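Local structure of glutathione S-transferase 1 (Ascaris suum, 4Q5F) at residues P64-D69 with Y80-R85; V120-E125 with E180-D185; L170-S175 with K194-H199. The protein conjugates reduced glutathione to a wide range of hydrophobic electrophiles, and can also act as a glutathione peroxidase. All coordinates share one frame; numbering follows the deposited sequence.

Interaction 1: residues P64-D69 with Y80-R85; sequences PLLEVD and YRYLGR
Leu66 and Val68, successive inward residues of strand 65-68, meet Tyr82 and Leu83 of helix 76-86 mainly through apolar groups. The aliphatic part centres on Leu66 CD2, modelled 3.2 Å from Leu83 CD1. That is tight for two methyl groups, and at this resolution the exact spacing is doubtful. The aromatic part belongs to Tyr82, whose side chain crosses that of Leu66 at about a right angle; Leu66 CD2 reaches the ring obliquely, 3.7 Å from Tyr82 CD2. Val68 approaches the phenol end from the opposite direction with both methyls: its CG2 is 3.8 Å from Tyr82 CE2, and its CG1 is 3.6 Å from Tyr82 OH. The Tyr82 side chain extends away from its own backbone nitrogen (chi1 176°), which carries the ring out from the helix to the strand. This is helix-on-sheet packing in the thioredoxin-like N-terminal domain, with the segment axes 10.7 Å apart. Helix 27-37 flanks Leu83 through Ala30, Ile33 and Phe34, while Met95 of the second subunit packs on Val68 and Tyr82. Pro64, preceded by a cis peptide bond, leads into the strand and touches bound glutathione. Between these two segments the hold comes from shape and burial, with no directional bond.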
ATOM      1  N   PRO B  64      -5.726 -12.005  -3.965  1.00 20.41           N
ATOM      2  CA  PRO B  64      -6.889 -12.492  -3.214  1.00 16.67           C
ATOM      3  C   PRO B  64      -8.132 -11.617  -3.324  1.00 20.02           C
ATOM      4  O   PRO B  64      -8.044 -10.432  -3.652  1.00 19.59           O
ATOM      5  CB  PRO B  64      -6.390 -12.479  -1.768  1.00 16.89           C
ATOM      6  CG  PRO B  64      -5.385 -11.396  -1.738  1.00 17.69           C
ATOM      7  CD  PRO B  64      -4.696 -11.453  -3.067  1.00 17.59           C
ATOM      8  N   LEU B  65      -9.283 -12.224  -3.047  1.00 13.56           N
ATOM      9  CA  LEU B  65     -10.539 -11.504  -2.900  1.00 14.82           C
ATOM     10  C   LEU B  65     -11.203 -11.933  -1.603  1.00 19.77           C
ATOM     11  O   LEU B  65     -11.110 -13.097  -1.205  1.00 18.98           O
ATOM     12  CB  LEU B  65     -11.487 -11.813  -4.055  1.00 15.16           C
ATOM     13  CG  LEU B  65     -11.026 -11.454  -5.464  1.00 18.64           C
ATOM     14  CD1 LEU B  65     -12.005 -12.022  -6.472  1.00 21.92           C
ATOM     15  CD2 LEU B  65     -10.898  -9.949  -5.628  1.00 12.68           C
ATOM     16  N   LEU B  66     -11.875 -10.988  -0.953  1.00 17.21           N
ATOM     17  CA  LEU B  66     -12.671 -11.278   0.229  1.00 17.02           C
ATOM     18  C   LEU B  66     -14.136 -11.043  -0.087  1.00 20.43           C
ATOM     19  O   LEU B  66     -14.513  -9.970  -0.560  1.00 17.86           O
ATOM     20  CB  LEU B  66     -12.253 -10.386   1.397  1.00 16.63           C
ATOM     21  CG  LEU B  66     -13.155 -10.463   2.632  1.00 20.26           C
ATOM     22  CD1 LEU B  66     -13.031 -11.818   3.318  1.00 20.55           C
ATOM     23  CD2 LEU B  66     -12.825  -9.334   3.583  1.00 18.81           C
ATOM     24  N   GLU B  67     -14.959 -12.052   0.177  1.00 26.59           N
ATOM     25  CA  GLU B  67     -16.402 -11.914   0.048  1.00 23.45           C
ATOM     26  C   GLU B  67     -17.033 -11.769   1.425  1.00 22.29           C
ATOM     27  O   GLU B  67     -16.841 -12.615   2.299  1.00 23.50           O
ATOM     28  CB  GLU B  67     -16.996 -13.105  -0.702  1.00 23.02           C
ATOM     29  CG  GLU B  67     -17.312 -12.800  -2.157  1.00 36.49           C
ATOM     30  CD  GLU B  67     -17.639 -14.041  -2.960  1.00 49.32           C
ATOM     31  OE1 GLU B  67     -18.822 -14.230  -3.313  1.00 54.04           O
ATOM     32  OE2 GLU B  67     -16.709 -14.826  -3.244  1.00 56.16           O
ATOM     33  N   VAL B  68     -17.769 -10.678   1.611  1.00 19.51           N
ATOM     34  CA  VAL B  68     -18.427 -10.388   2.878  1.00 24.20           C
ATOM     35  C   VAL B  68     -19.929 -10.298   2.650  1.00 35.76           C
ATOM     36  O   VAL B  68     -20.434  -9.273   2.186  1.00 30.99           O
ATOM     37  CB  VAL B  68     -17.936  -9.056   3.482  1.00 26.11           C
ATOM     38  CG1 VAL B  68     -18.429  -8.914   4.914  1.00 23.59           C
ATOM     39  CG2 VAL B  68     -16.418  -8.968   3.427  1.00 25.87           C
ATOM     40  N   ASP B  69     -20.635 -11.374   2.982  1.00 36.99           N
ATOM     41  CA  ASP B  69     -22.065 -11.475   2.714  1.00 33.14           C
ATOM     42  C   ASP B  69     -22.361 -11.119   1.260  1.00 34.91           C
ATOM     43  O   ASP B  69     -23.238 -10.304   0.970  1.00 31.51           O
ATOM     44  CB  ASP B  69     -22.856 -10.569   3.661  1.00 29.50           C
ATOM     45  CG  ASP B  69     -22.789 -11.032   5.107  1.00 37.65           C
ATOM     46  OD1 ASP B  69     -22.573 -12.241   5.341  1.00 38.98           O
ATOM     47  OD2 ASP B  69     -22.959 -10.187   6.010  1.00 49.98           O
ATOM     48  N   TYR B  80      -6.559  -7.129   4.644  1.00 18.18           N
ATOM     49  CA  TYR B  80      -5.937  -7.246   5.958  1.00 16.39           C
ATOM     50  C   TYR B  80      -6.531  -6.223   6.920  1.00 18.92           C
ATOM     51  O   TYR B  80      -6.928  -6.557   8.036  1.00 17.41           O
ATOM     52  CB  TYR B  80      -4.428  -7.005   5.879  1.00 17.65           C
ATOM     53  CG  TYR B  80      -3.661  -7.895   4.926  1.00 21.91           C
ATOM     54  CD1 TYR B  80      -4.141  -9.144   4.556  1.00 18.50           C
ATOM     55  CD2 TYR B  80      -2.438  -7.485   4.406  1.00 17.32           C
ATOM     56  CE1 TYR B  80      -3.429  -9.954   3.688  1.00 15.49           C
ATOM     57  CE2 TYR B  80      -1.723  -8.284   3.539  1.00 12.89           C
ATOM     58  CZ  TYR B  80      -2.221  -9.518   3.186  1.00 17.38           C
ATOM     59  OH  TYR B  80      -1.507 -10.313   2.323  1.00 20.76           O
ATOM     60  N   ARG B  81      -6.583  -4.973   6.471  1.00 15.39           N
ATOM     61  CA  ARG B  81      -7.025  -3.867   7.308  1.00 19.53           C
ATOM     62  C   ARG B  81      -8.498  -4.005   7.671  1.00 23.21           C
ATOM     63  O   ARG B  81      -8.896  -3.738   8.808  1.00 20.24           O
ATOM     64  CB  ARG B  81      -6.788  -2.537   6.589  1.00 19.05           C
ATOM     65  CG  ARG B  81      -7.091  -1.311   7.443  1.00 16.08           C
ATOM     66  CD  ARG B  81      -6.662  -0.018   6.762  1.00 15.79           C
ATOM     67  NE  ARG B  81      -5.269  -0.068   6.311  1.00 20.95           N
ATOM     68  CZ  ARG B  81      -4.877  -0.294   5.058  1.00 17.42           C
ATOM     69  NH1 ARG B  81      -5.763  -0.482   4.084  1.00 16.93           N
ATOM     70  NH2 ARG B  81      -3.584  -0.323   4.771  1.00 20.97           N
ATOM     71  N   TYR B  82      -9.305  -4.417   6.700  1.00 13.83           N
ATOM     72  CA  TYR B  82     -10.733  -4.587   6.929  1.00 21.47           C
ATOM     73  C   TYR B  82     -10.974  -5.652   7.992  1.00 24.74           C
ATOM     74  O   TYR B  82     -11.734  -5.440   8.935  1.00 23.60           O
ATOM     75  CB  TYR B  82     -11.451  -4.967   5.634  1.00 21.58           C
ATOM     76  CG  TYR B  82     -12.921  -5.247   5.833  1.00 20.52           C
ATOM     77  CD1 TYR B  82     -13.836  -4.208   5.937  1.00 26.49           C
ATOM     78  CD2 TYR B  82     -13.393  -6.548   5.928  1.00 16.67           C
ATOM     79  CE1 TYR B  82     -15.183  -4.459   6.127  1.00 29.38           C
ATOM     80  CE2 TYR B  82     -14.737  -6.809   6.117  1.00 26.05           C
ATOM     81  CZ  TYR B  82     -15.627  -5.761   6.215  1.00 26.93           C
ATOM     82  OH  TYR B  82     -16.965  -6.012   6.403  1.00 28.31           O
ATOM     83  N   LEU B  83     -10.320  -6.797   7.834  1.00 18.50           N
ATOM     84  CA  LEU B  83     -10.414  -7.874   8.811  1.00 20.89           C
ATOM     85  C   LEU B  83      -9.869  -7.432  10.162  1.00 24.86           C
ATOM     86  O   LEU B  83     -10.456  -7.721  11.204  1.00 25.21           O
ATOM     87  CB  LEU B  83      -9.641  -9.100   8.322  1.00 16.79           C
ATOM     88  CG  LEU B  83     -10.403 -10.085   7.434  1.00 20.22           C
ATOM     89  CD1 LEU B  83     -11.293  -9.372   6.439  1.00 27.51           C
ATOM     90  CD2 LEU B  83      -9.430 -10.999   6.703  1.00 16.32           C
ATOM     91  N   GLY B  84      -8.739  -6.737  10.135  1.00 22.20           N
ATOM     92  CA  GLY B  84      -8.089  -6.288  11.350  1.00 21.10           C
ATOM     93  C   GLY B  84      -8.985  -5.408  12.195  1.00 24.48           C
ATOM     94  O   GLY B  84      -9.088  -5.595  13.408  1.00 23.56           O
ATOM     95  N   ARG B  85      -9.637  -4.448  11.549  1.00 20.56           N
ATOM     96  CA  ARG B  85     -10.522  -3.521  12.242  1.00 18.36           C
ATOM     97  C   ARG B  85     -11.779  -4.222  12.741  1.00 25.94           C
ATOM     98  O   ARG B  85     -12.262  -3.937  13.836  1.00 34.82           O
ATOM     99  CB  ARG B  85     -10.886  -2.359  11.318  1.00 17.29           C
ATOM    100  CG  ARG B  85      -9.749  -1.372  11.142  1.00 24.27           C
ATOM    101  CD  ARG B  85      -9.883  -0.536   9.883  1.00 33.88           C
ATOM    102  NE  ARG B  85     -10.941   0.465   9.988  1.00 46.36           N
ATOM    103  CZ  ARG B  85     -10.915   1.655   9.390  1.00 55.11           C
ATOM    104  NH1 ARG B  85      -9.879   2.014   8.639  1.00 39.20           N
ATOM    105  NH2 ARG B  85     -11.929   2.496   9.547  1.00 45.61           N
TER

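Interaction 2: residues V120-E125 with E180-D185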
ATOM      1  N   VAL B 120      13.459 -16.350  -9.622  1.00 30.05           N
ATOM      2  CA  VAL B 120      14.852 -16.670  -9.908  1.00 32.73           C
ATOM      3  C   VAL B 120      15.483 -17.273  -8.656  1.00 30.75           C
ATOM      4  O   VAL B 120      16.292 -18.197  -8.740  1.00 42.62           O
ATOM      5  CB  VAL B 120      15.642 -15.416 -10.360  1.00 30.10           C
ATOM      6  CG1 VAL B 120      17.133 -15.716 -10.514  1.00 28.85           C
ATOM      7  CG2 VAL B 120      15.080 -14.881 -11.669  1.00 23.33           C
ATOM      8  N   LEU B 121      15.092 -16.760  -7.496  1.00 30.14           N
ATOM      9  CA  LEU B 121      15.630 -17.242  -6.229  1.00 32.71           C
ATOM     10  C   LEU B 121      15.025 -18.582  -5.832  1.00 32.88           C
ATOM     11  O   LEU B 121      15.696 -19.410  -5.218  1.00 29.95           O
ATOM     12  CB  LEU B 121      15.400 -16.207  -5.125  1.00 28.72           C
ATOM     13  CG  LEU B 121      16.289 -14.964  -5.193  1.00 34.17           C
ATOM     14  CD1 LEU B 121      15.856 -13.948  -4.147  1.00 26.16           C
ATOM     15  CD2 LEU B 121      17.758 -15.325  -5.005  1.00 32.92           C
ATOM     16  N   ALA B 122      13.759 -18.796  -6.180  1.00 32.90           N
ATOM     17  CA  ALA B 122      13.109 -20.074  -5.915  1.00 28.31           C
ATOM     18  C   ALA B 122      13.559 -21.122  -6.931  1.00 32.88           C
ATOM     19  O   ALA B 122      13.376 -22.321  -6.720  1.00 31.84           O
ATOM     20  CB  ALA B 122      11.602 -19.918  -5.948  1.00 29.81           C
ATOM     21  N   GLY B 123      14.145 -20.659  -8.033  1.00 33.48           N
ATOM     22  CA  GLY B 123      14.658 -21.544  -9.063  1.00 32.13           C
ATOM     23  C   GLY B 123      13.673 -21.785 -10.192  1.00 33.45           C
ATOM     24  O   GLY B 123      13.969 -22.524 -11.131  1.00 36.22           O
ATOM     25  N   PHE B 124      12.503 -21.160 -10.107  1.00 29.57           N
ATOM     26  CA  PHE B 124      11.456 -21.350 -11.106  1.00 26.93           C
ATOM     27  C   PHE B 124      11.771 -20.615 -12.406  1.00 36.29           C
ATOM     28  O   PHE B 124      11.224 -20.944 -13.459  1.00 42.01           O
ATOM     29  CB  PHE B 124      10.111 -20.872 -10.554  1.00 33.28           C
ATOM     30  CG  PHE B 124       9.669 -21.601  -9.316  1.00 31.13           C
ATOM     31  CD1 PHE B 124       9.747 -22.983  -9.245  1.00 30.56           C
ATOM     32  CD2 PHE B 124       9.182 -20.907  -8.223  1.00 29.22           C
ATOM     33  CE1 PHE B 124       9.344 -23.657  -8.107  1.00 28.49           C
ATOM     34  CE2 PHE B 124       8.779 -21.575  -7.084  1.00 32.59           C
ATOM     35  CZ  PHE B 124       8.861 -22.952  -7.026  1.00 30.07           C
ATOM     36  N   GLU B 125      12.650 -19.620 -12.323  1.00 37.74           N
ATOM     37  CA  GLU B 125      13.041 -18.829 -13.487  1.00 35.15           C
ATOM     38  C   GLU B 125      14.555 -18.845 -13.658  1.00 40.00           C
ATOM     39  O   GLU B 125      15.300 -18.764 -12.683  1.00 41.51           O
ATOM     40  CB  GLU B 125      12.540 -17.390 -13.339  1.00 34.76           C
ATOM     41  CG  GLU B 125      11.026 -17.254 -13.443  1.00 43.09           C
ATOM     42  CD  GLU B 125      10.501 -17.524 -14.841  1.00 46.76           C
ATOM     43  OE1 GLU B 125      11.311 -17.576 -15.790  1.00 49.80           O
ATOM     44  OE2 GLU B 125       9.271 -17.685 -14.990  1.00 52.40           O
ATOM     45  N   GLU B 180      12.967 -16.290   4.945  1.00 36.94           N
ATOM     46  CA  GLU B 180      14.124 -16.859   5.623  1.00 40.51           C
ATOM     47  C   GLU B 180      14.506 -18.193   4.986  1.00 46.47           C
ATOM     48  O   GLU B 180      15.641 -18.652   5.117  1.00 46.75           O
ATOM     49  CB  GLU B 180      13.820 -17.057   7.110  1.00 34.51           C
ATOM     50  CG  GLU B 180      15.054 -17.233   7.979  1.00 42.31           C
ATOM     51  CD  GLU B 180      14.717 -17.477   9.437  1.00 58.79           C
ATOM     52  OE1 GLU B 180      13.556 -17.239   9.831  1.00 64.74           O
ATOM     53  OE2 GLU B 180      15.615 -17.909  10.190  1.00 66.44           O
ATOM     54  N   SER B 181      13.552 -18.803   4.288  1.00 41.73           N
ATOM     55  CA  SER B 181      13.761 -20.097   3.648  1.00 38.85           C
ATOM     56  C   SER B 181      14.378 -19.957   2.258  1.00 39.97           C
ATOM     57  O   SER B 181      15.015 -20.884   1.760  1.00 58.04           O
ATOM     58  CB  SER B 181      12.432 -20.849   3.549  1.00 50.80           C
ATOM     59  OG  SER B 181      11.752 -20.845   4.793  1.00 42.37           O
ATOM     60  N   LEU B 182      14.186 -18.797   1.635  1.00 40.56           N
ATOM     61  CA  LEU B 182      14.716 -18.536   0.297  1.00 34.85           C
ATOM     62  C   LEU B 182      16.116 -17.940   0.358  1.00 48.26           C
ATOM     63  O   LEU B 182      16.890 -18.045  -0.594  1.00 63.83           O
ATOM     64  CB  LEU B 182      13.807 -17.560  -0.449  1.00 35.11           C
ATOM     65  CG  LEU B 182      12.513 -18.111  -1.040  1.00 46.10           C
ATOM     66  CD1 LEU B 182      11.446 -17.033  -1.027  1.00 40.09           C
ATOM     67  CD2 LEU B 182      12.750 -18.615  -2.456  1.00 44.47           C
ATOM     68  N   ILE B 183      16.425 -17.307   1.484  1.00 47.98           N
ATOM     69  CA  ILE B 183      17.648 -16.530   1.637  1.00 46.79           C
ATOM     70  C   ILE B 183      18.343 -16.941   2.931  1.00 44.89           C
ATOM     71  O   ILE B 183      17.841 -16.659   4.017  1.00 41.38           O
ATOM     72  CB  ILE B 183      17.321 -15.023   1.658  1.00 38.27           C
ATOM     73  CG1 ILE B 183      16.826 -14.582   0.280  1.00 37.73           C
ATOM     74  CG2 ILE B 183      18.540 -14.195   2.053  1.00 44.64           C
ATOM     75  CD1 ILE B 183      16.035 -13.296   0.287  1.00 38.11           C
ATOM     76  N   PRO B 184      19.494 -17.624   2.827  1.00 58.48           N
ATOM     77  CA  PRO B 184      20.168 -18.030   4.064  1.00 58.28           C
ATOM     78  C   PRO B 184      20.698 -16.830   4.840  1.00 45.71           C
ATOM     79  O   PRO B 184      21.234 -15.898   4.240  1.00 27.43           O
ATOM     80  CB  PRO B 184      21.330 -18.903   3.572  1.00 60.81           C
ATOM     81  CG  PRO B 184      20.985 -19.271   2.166  1.00 60.34           C
ATOM     82  CD  PRO B 184      20.200 -18.120   1.632  1.00 54.03           C
ATOM     83  N   ASP B 185      20.531 -16.858   6.159  1.00 45.96           N
ATOM     84  CA  ASP B 185      21.020 -15.794   7.031  1.00 51.38           C
ATOM     85  C   ASP B 185      20.320 -14.467   6.732  1.00 40.86           C
ATOM     86  O   ASP B 185      20.876 -13.390   6.956  1.00 34.34           O
ATOM     87  CB  ASP B 185      22.541 -15.657   6.905  1.00 47.91           C
ATOM     88  CG  ASP B 185      23.261 -16.978   7.102  1.00 47.51           C
ATOM     89  OD1 ASP B 185      23.405 -17.413   8.266  1.00 42.64           O
ATOM     90  OD2 ASP B 185      23.686 -17.579   6.093  1.00 55.40           O
TER
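Leu182 pushes one methyl group, CD2, against the last turn of helix 118-122, and this is the tight part of the contact. Leu182 CD2 lies 3.8 Å from Ala122 CA and 3.9 Å from Ala122 CB, so it rests on backbone as much as on side chain. Leu182 CD2 is also 4.1 Å from Leu121 C. The short alanine side chain probably permits this approach. The second pairing is looser: Leu121 CD1 and Ile183 CD1 are 4.5 Å apart. Both of these residues are buried, and Leu133 of helix 129-155 packs against each. Ala122 and Leu182, by contrast, remain partly open to solvent, and beyond them Gly123 turns the chain out of the helix with a positive phi of 95°. The contact joins the last turn of helix 118-122 to the C-terminal part of helix 167-182 and the loop that follows, all in the C-terminal domain. It includes no annotated glutathione-site residue, although the Leu121 side chain is about 7 Å from a bound glutathione; Phe118 also touches Leu182. The side-chain groups that meet are all aliphatic, so the two segments are joined by van der Waals packing, and no directional bond between them contributes to their orientation.

Interaction 3: residues L170-S175 with K194-H199; sequences LVITDS and KKYIEH
Thr173 lays its methyl CG2 over one face of the Tyr196 ring, a CH-pi contact 3.8 Å from the ring centroid and 24° off the ring normal. Thr173 CG2 is displaced toward the rim, with Tyr196 CE2 nearest at 3.5 Å. Thr173 divides its two branches: OG1 sits between the backbone nitrogen and carbonyl carbon (chi1 55°) and bonds to Asp169 O one turn earlier, leaving CG2 for the ring. Tyr196 extends opposite its backbone nitrogen, and its hydroxyl pairs with Asp169 OD1, so both residues are tied to the same aspartate. Ile172 CG2 meets the ring differently, at its edge and near its plane, 4.3 Å from Tyr196 CE2. These helices, 167-182 and 191-201, belong to the all-helical C-terminal domain of the glutathione transferase fold, and their segments cross at -112°. Where they come nearest, Thr173 and Ile197 have their CA atoms 5.1 Å apart. Ile197 touches this point with both branches: CG1 lies 4.0 Å from Thr173 CG2, while CG2 approaches the backbone oxygen of Thr173. On helix 167-182, Ser175 OG folds back to Val171 O at 2.7 Å, reaching it from the face opposite that used by Ser175 N.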
ATOM      1  N   LEU B 170       0.953 -10.089  12.178  1.00 24.58           N
ATOM      2  CA  LEU B 170       0.675 -11.424  11.660  1.00 20.20           C
ATOM      3  C   LEU B 170       1.211 -11.617  10.243  1.00 20.99           C
ATOM      4  O   LEU B 170       1.823 -12.640   9.934  1.00 24.18           O
ATOM      5  CB  LEU B 170      -0.832 -11.691  11.680  1.00 18.57           C
ATOM      6  CG  LEU B 170      -1.515 -11.612  13.049  1.00 22.06           C
ATOM      7  CD1 LEU B 170      -3.021 -11.760  12.903  1.00 21.05           C
ATOM      8  CD2 LEU B 170      -0.963 -12.668  13.994  1.00 23.42           C
ATOM      9  N   VAL B 171       0.976 -10.632   9.382  1.00 21.08           N
ATOM     10  CA  VAL B 171       1.365 -10.735   7.980  1.00 17.45           C
ATOM     11  C   VAL B 171       2.872 -10.581   7.804  1.00 23.43           C
ATOM     12  O   VAL B 171       3.493 -11.317   7.038  1.00 21.69           O
ATOM     13  CB  VAL B 171       0.641  -9.678   7.118  1.00 14.41           C
ATOM     14  CG1 VAL B 171       1.074  -9.774   5.656  1.00 15.20           C
ATOM     15  CG2 VAL B 171      -0.866  -9.850   7.230  1.00 15.52           C
ATOM     16  N   ILE B 172       3.450  -9.613   8.510  1.00 17.99           N
ATOM     17  CA  ILE B 172       4.877  -9.331   8.402  1.00 21.17           C
ATOM     18  C   ILE B 172       5.710 -10.542   8.809  1.00 21.26           C
ATOM     19  O   ILE B 172       6.559 -11.003   8.048  1.00 21.30           O
ATOM     20  CB  ILE B 172       5.270  -8.105   9.264  1.00 22.95           C
ATOM     21  CG1 ILE B 172       4.747  -6.823   8.614  1.00 17.91           C
ATOM     22  CG2 ILE B 172       6.790  -8.004   9.434  1.00 17.70           C
ATOM     23  CD1 ILE B 172       4.833  -5.593   9.498  1.00 12.51           C
ATOM     24  N   THR B 173       5.460 -11.054  10.009  1.00 16.34           N
ATOM     25  CA  THR B 173       6.257 -12.145  10.557  1.00 21.51           C
ATOM     26  C   THR B 173       6.147 -13.425   9.730  1.00 20.86           C
ATOM     27  O   THR B 173       7.115 -14.176   9.613  1.00 26.31           O
ATOM     28  CB  THR B 173       5.855 -12.454  12.006  1.00 22.09           C
ATOM     29  OG1 THR B 173       4.446 -12.708  12.071  1.00 19.76           O
ATOM     30  CG2 THR B 173       6.203 -11.282  12.909  1.00 16.39           C
ATOM     31  N   ASP B 174       4.975 -13.677   9.158  1.00 18.95           N
ATOM     32  CA  ASP B 174       4.788 -14.861   8.327  1.00 21.51           C
ATOM     33  C   ASP B 174       5.614 -14.746   7.055  1.00 20.85           C
ATOM     34  O   ASP B 174       6.275 -15.700   6.643  1.00 18.44           O
ATOM     35  CB  ASP B 174       3.314 -15.053   7.968  1.00 19.64           C
ATOM     36  CG  ASP B 174       3.072 -16.318   7.165  1.00 29.40           C
ATOM     37  OD1 ASP B 174       3.125 -17.418   7.756  1.00 19.15           O
ATOM     38  OD2 ASP B 174       2.825 -16.211   5.946  1.00 31.70           O
ATOM     39  N   SER B 175       5.574 -13.568   6.437  1.00 18.99           N
ATOM     40  CA  SER B 175       6.296 -13.327   5.194  1.00 24.11           C
ATOM     41  C   SER B 175       7.803 -13.391   5.424  1.00 27.25           C
ATOM     42  O   SER B 175       8.525 -14.035   4.664  1.00 24.05           O
ATOM     43  CB  SER B 175       5.914 -11.968   4.607  1.00 19.96           C
ATOM     44  OG  SER B 175       4.507 -11.815   4.557  1.00 34.06           O
ATOM     45  N   LYS B 194      14.170 -11.637  15.035  1.00 35.21           N
ATOM     46  CA  LYS B 194      14.083 -13.084  15.203  1.00 32.38           C
ATOM     47  C   LYS B 194      13.183 -13.449  16.381  1.00 32.96           C
ATOM     48  O   LYS B 194      12.359 -14.358  16.280  1.00 29.32           O
ATOM     49  CB  LYS B 194      15.475 -13.688  15.388  1.00 34.91           C
ATOM     50  CG  LYS B 194      16.136 -14.122  14.086  1.00 42.28           C
ATOM     51  CD  LYS B 194      17.639 -13.867  14.076  1.00 41.41           C
ATOM     52  CE  LYS B 194      18.385 -14.774  15.041  1.00 34.02           C
ATOM     53  NZ  LYS B 194      19.864 -14.631  14.897  1.00 42.44           N
ATOM     54  N   LYS B 195      13.339 -12.739  17.495  1.00 32.57           N
ATOM     55  CA  LYS B 195      12.487 -12.951  18.660  1.00 36.43           C
ATOM     56  C   LYS B 195      11.049 -12.574  18.328  1.00 35.65           C
ATOM     57  O   LYS B 195      10.110 -13.307  18.638  1.00 40.53           O
ATOM     58  CB  LYS B 195      12.970 -12.108  19.844  1.00 39.33           C
ATOM     59  CG  LYS B 195      14.257 -12.596  20.488  1.00 42.01           C
ATOM     60  CD  LYS B 195      14.480 -11.948  21.853  1.00 53.41           C
ATOM     61  CE  LYS B 195      15.217 -10.623  21.730  1.00 65.32           C
ATOM     62  NZ  LYS B 195      15.274  -9.846  23.003  1.00 57.22           N
ATOM     63  N   TYR B 196      10.900 -11.411  17.700  1.00 34.08           N
ATOM     64  CA  TYR B 196       9.606 -10.880  17.285  1.00 24.77           C
ATOM     65  C   TYR B 196       8.829 -11.885  16.438  1.00 27.81           C
ATOM     66  O   TYR B 196       7.628 -12.078  16.631  1.00 24.34           O
ATOM     67  CB  TYR B 196       9.843  -9.581  16.514  1.00 26.08           C
ATOM     68  CG  TYR B 196       8.668  -9.037  15.737  1.00 31.66           C
ATOM     69  CD1 TYR B 196       7.467  -8.733  16.364  1.00 22.67           C
ATOM     70  CD2 TYR B 196       8.778  -8.786  14.375  1.00 21.71           C
ATOM     71  CE1 TYR B 196       6.402  -8.218  15.649  1.00 23.91           C
ATOM     72  CE2 TYR B 196       7.721  -8.272  13.656  1.00 20.94           C
ATOM     73  CZ  TYR B 196       6.538  -7.989  14.297  1.00 25.33           C
ATOM     74  OH  TYR B 196       5.487  -7.473  13.578  1.00 22.28           O
ATOM     75  N   ILE B 197       9.523 -12.531  15.508  1.00 28.28           N
ATOM     76  CA  ILE B 197       8.913 -13.546  14.657  1.00 27.55           C
ATOM     77  C   ILE B 197       8.606 -14.809  15.459  1.00 29.63           C
ATOM     78  O   ILE B 197       7.577 -15.447  15.246  1.00 32.27           O
ATOM     79  CB  ILE B 197       9.828 -13.887  13.460  1.00 37.30           C
ATOM     80  CG1 ILE B 197       9.979 -12.662  12.557  1.00 35.32           C
ATOM     81  CG2 ILE B 197       9.267 -15.052  12.646  1.00 28.08           C
ATOM     82  CD1 ILE B 197      11.129 -12.755  11.577  1.00 36.31           C
ATOM     83  N   GLU B 198       9.499 -15.165  16.378  1.00 34.29           N
ATOM     84  CA  GLU B 198       9.300 -16.337  17.224  1.00 33.63           C
ATOM     85  C   GLU B 198       8.063 -16.148  18.098  1.00 40.96           C
ATOM     86  O   GLU B 198       7.255 -17.061  18.259  1.00 37.36           O
ATOM     87  CB  GLU B 198      10.524 -16.563  18.114  1.00 45.22           C
ATOM     88  CG  GLU B 198      10.519 -17.893  18.853  1.00 48.22           C
ATOM     89  CD  GLU B 198      11.534 -17.936  19.982  1.00 63.47           C
ATOM     90  OE1 GLU B 198      11.299 -17.280  21.021  1.00 72.04           O
ATOM     91  OE2 GLU B 198      12.570 -18.618  19.831  1.00 74.80           O
ATOM     92  N   HIS B 199       7.926 -14.948  18.655  1.00 32.23           N
ATOM     93  CA  HIS B 199       6.830 -14.630  19.563  1.00 33.37           C
ATOM     94  C   HIS B 199       5.466 -14.758  18.886  1.00 35.77           C
ATOM     95  O   HIS B 199       4.624 -15.542  19.320  1.00 35.59           O
ATOM     96  CB  HIS B 199       7.004 -13.210  20.111  1.00 34.38           C
ATOM     97  CG  HIS B 199       5.948 -12.802  21.092  1.00 36.14           C
ATOM     98  ND1 HIS B 199       6.227 -12.517  22.408  1.00 60.74           N
ATOM     99  CD2 HIS B 199       4.611 -12.629  20.942  1.00 46.33           C
ATOM    100  CE1 HIS B 199       5.108 -12.185  23.033  1.00 54.15           C
ATOM    101  NE2 HIS B 199       4.116 -12.247  22.166  1.00 51.38           N
TER

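Overall arrangement
From the N terminus, interaction 1 comes first and closes a short loop of ten residues, setting helix 76-86 on strand 65-68 within the thioredoxin-like domain. The chain then enters the helical domain, where interaction 2 opens at 120-125. Before it closes at 180-185, interaction 3 opens at 170-175, to close at 194-199; the two therefore cross, sharing helix 167-182 without touching. Through that helix, the end of helix 118-122 is joined to helix 191-201. Interaction 1 lies about 30 Å from interaction 2, centre to centre, but it touches interaction 3: Tyr80 CE2 packs 3.8 Å from Val171 CG1, linking the two domains.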